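Local coordinates for protein similarities with probable monooxygenase (Photorhabdus luminescens, PDB 4HB9) that probably acts as a flavin-dependent monooxygenase, holding FAD in a fold like that of the aromatic ring hydroxylases, at residues D269-Q272 against S273-S277. Residues are numbered along the deposited sequence; the frame is centred on the assembly and turned at random.
Sequences DLVQ and SRMIS
The guanidinium group of R274 lies against L270, one turn earlier in the helix: methyl L270 CD2 sits over the centre of one face, 4.1 Å above the plane. L270 CG approaches R274 NH2 to 4.0 Å. A bend at chi2 (-67°) turns the arginine across the L270 side chain, bringing its flat end over CD2. R274 NH1 is hydrogen-bonded to the carbonyl oxygen of S254, while NH2 makes a weak hydrogen bond to S273 OG.

That serine hydroxyl illustrates how a side chain can share a helical acceptor. With OG set between backbone N and carbonyl carbon (chi1 78°), it donates to L270 O over 2.6 Å, and the same oxygen takes R274 N at 3.0 Å, so one carbonyl serves two donors. S273 N makes the preceding i+4 bond, to D269 O.

The next amide marks a change. M275 N makes a weak hydrogen bond to V271 O, with an N-H...O angle of 123°, and a straighter one to Q272 O at 3.0 Å, its nitrogen standing well above that carbonyl plane. The selenium of M275, a selenomethionine, rests 4.1 Å from V271 CG1, while V286 of helix 280-287 touches both M275 and Q272, whose OE1 accepts a hydrogen bond from Q287 NE2.

L270 and V271 also pack on I186, and V271 on W246 and Y248, seating the helix against strands 179-191 and 240-251 of the mixed sheet, far from the FAD. The passage from i+4 to i+3 bonding, with M275 leaving helical geometry, is typical of a helix C-terminus tightening into a final turn.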
ATOM      1  N   ASP A 269     -21.069   6.415  13.881  1.00 23.16           N
ATOM      2  CA  ASP A 269     -22.302   5.912  14.470  1.00 23.55           C
ATOM      3  C   ASP A 269     -22.514   4.445  14.159  1.00 21.23           C
ATOM      4  O   ASP A 269     -22.885   3.664  15.013  1.00 21.47           O
ATOM      5  CB  ASP A 269     -23.503   6.711  13.935  1.00 25.52           C
ATOM      6  CG  ASP A 269     -23.637   8.075  14.593  1.00 33.17           C
ATOM      7  OD1 ASP A 269     -22.994   8.273  15.655  1.00 35.17           O
ATOM      8  OD2 ASP A 269     -24.374   8.940  14.038  1.00 35.55           O
ATOM      9  N   LEU A 270     -22.280   4.067  12.924  1.00 20.14           N
ATOM     10  CA  LEU A 270     -22.490   2.682  12.557  1.00 19.84           C
ATOM     11  C   LEU A 270     -21.577   1.718  13.320  1.00 19.87           C
ATOM     12  O   LEU A 270     -22.032   0.680  13.786  1.00 19.97           O
ATOM     13  CB  LEU A 270     -22.332   2.510  11.075  1.00 21.48           C
ATOM     14  CG  LEU A 270     -22.762   1.099  10.687  1.00 23.31           C
ATOM     15  CD1 LEU A 270     -23.655   1.151   9.459  1.00 24.02           C
ATOM     16  CD2 LEU A 270     -21.538   0.251  10.503  1.00 23.25           C
ATOM     17  N   VAL A 271     -20.294   2.050  13.452  1.00 18.93           N
ATOM     18  CA  VAL A 271     -19.376   1.154  14.138  1.00 18.38           C
ATOM     19  C   VAL A 271     -19.762   1.075  15.620  1.00 19.09           C
ATOM     20  O   VAL A 271     -19.787  -0.040  16.224  1.00 19.79           O
ATOM     21  CB  VAL A 271     -17.922   1.600  13.949  1.00 17.32           C
ATOM     22  CG1 VAL A 271     -16.978   0.787  14.822  1.00 17.48           C
ATOM     23  CG2 VAL A 271     -17.531   1.478  12.487  1.00 17.73           C
ATOM     24  N   GLN A 272     -20.099   2.214  16.222  1.00 19.39           N
ATOM     25  CA  GLN A 272     -20.562   2.179  17.608  1.00 20.65           C
ATOM     26  C   GLN A 272     -21.815   1.311  17.757  1.00 20.60           C
ATOM     27  O   GLN A 272     -21.939   0.586  18.739  1.00 20.89           O
ATOM     28  CB  GLN A 272     -20.845   3.580  18.164  1.00 23.35           C
ATOM     29  CG  GLN A 272     -19.599   4.414  18.346  1.00 26.06           C
ATOM     30  CD  GLN A 272     -19.913   5.807  18.881  1.00 29.84           C
ATOM     31  OE1 GLN A 272     -20.356   5.965  20.006  1.00 29.62           O
ATOM     32  NE2 GLN A 272     -19.678   6.810  18.068  1.00 31.88           N
ATOM     33  N   SER A 273     -22.741   1.398  16.807  1.00 20.18           N
ATOM     34  CA  SER A 273     -23.932   0.517  16.832  1.00 21.89           C
ATOM     35  C   SER A 273     -23.567  -0.957  16.779  1.00 21.68           C
ATOM     36  O   SER A 273     -24.222  -1.782  17.433  1.00 23.46           O
ATOM     37  CB  SER A 273     -24.929   0.844  15.723  1.00 22.25           C
ATOM     38  OG  SER A 273     -24.511   0.316  14.459  1.00 27.95           O
ATOM     39  N   ARG A 274     -22.512  -1.294  16.038  1.00 20.82           N
ATOM     40  CA  ARG A 274     -22.057  -2.684  15.966  1.00 19.85           C
ATOM     41  C   ARG A 274     -21.382  -3.141  17.267  1.00 21.67           C
ATOM     42  O   ARG A 274     -21.290  -4.336  17.523  1.00 20.21           O
ATOM     43  CB  ARG A 274     -21.109  -2.870  14.789  1.00 20.21           C
ATOM     44  CG  ARG A 274     -21.760  -2.611  13.436  1.00 19.54           C
ATOM     45  CD  ARG A 274     -22.824  -3.656  13.121  1.00 19.66           C
ATOM     46  NE  ARG A 274     -23.321  -3.569  11.747  1.00 19.26           N
ATOM     47  CZ  ARG A 274     -24.286  -2.755  11.331  1.00 21.04           C
ATOM     48  NH1 ARG A 274     -24.652  -2.776  10.058  1.00 21.46           N
ATOM     49  NH2 ARG A 274     -24.874  -1.897  12.169  1.00 20.06           N
HETATM   50  N   MSE A 275     -20.937  -2.190  18.096  1.00 19.66           N
HETATM   51  CA  MSE A 275     -20.223  -2.514  19.323  1.00 20.80           C
HETATM   52  C   MSE A 275     -21.050  -2.340  20.573  1.00 22.11           C
HETATM   53  O   MSE A 275     -20.498  -2.155  21.644  1.00 19.01           O
HETATM   54  CB  MSE A 275     -18.988  -1.611  19.425  1.00 22.99           C
HETATM   55  CG  MSE A 275     -18.036  -1.875  18.272  1.00 26.02           C
HETATM   56 SE   MSE A 275     -16.306  -0.955  18.504  1.00 30.40          SE
HETATM   57  CE  MSE A 275     -16.845   0.847  19.077  1.00 25.49           C
ATOM     58  N   ILE A 276     -22.374  -2.395  20.461  1.00 24.21           N
ATOM     59  CA  ILE A 276     -23.215  -2.253  21.647  1.00 27.24           C
ATOM     60  C   ILE A 276     -22.859  -3.445  22.543  1.00 27.12           C
ATOM     61  O   ILE A 276     -22.826  -4.599  22.098  1.00 27.94           O
ATOM     62  CB  ILE A 276     -24.724  -2.245  21.324  1.00 28.44           C
ATOM     63  CG1 ILE A 276     -25.084  -1.035  20.450  1.00 30.36           C
ATOM     64  CG2 ILE A 276     -25.538  -2.167  22.619  1.00 29.61           C
ATOM     65  CD1 ILE A 276     -26.395  -1.174  19.707  1.00 30.31           C
ATOM     66  N   SER A 277     -22.525  -3.134  23.777  1.00 26.91           N
ATOM     67  CA  SER A 277     -22.140  -4.113  24.810  1.00 25.89           C
ATOM     68  C   SER A 277     -20.643  -4.351  24.869  1.00 25.38           C
ATOM     69  O   SER A 277     -20.149  -4.888  25.855  1.00 25.54           O
ATOM     70  CB  SER A 277     -22.915  -5.448  24.707  1.00 27.11           C
ATOM     71  OG  SER A 277     -22.296  -6.376  23.819  1.00 28.29           O
TER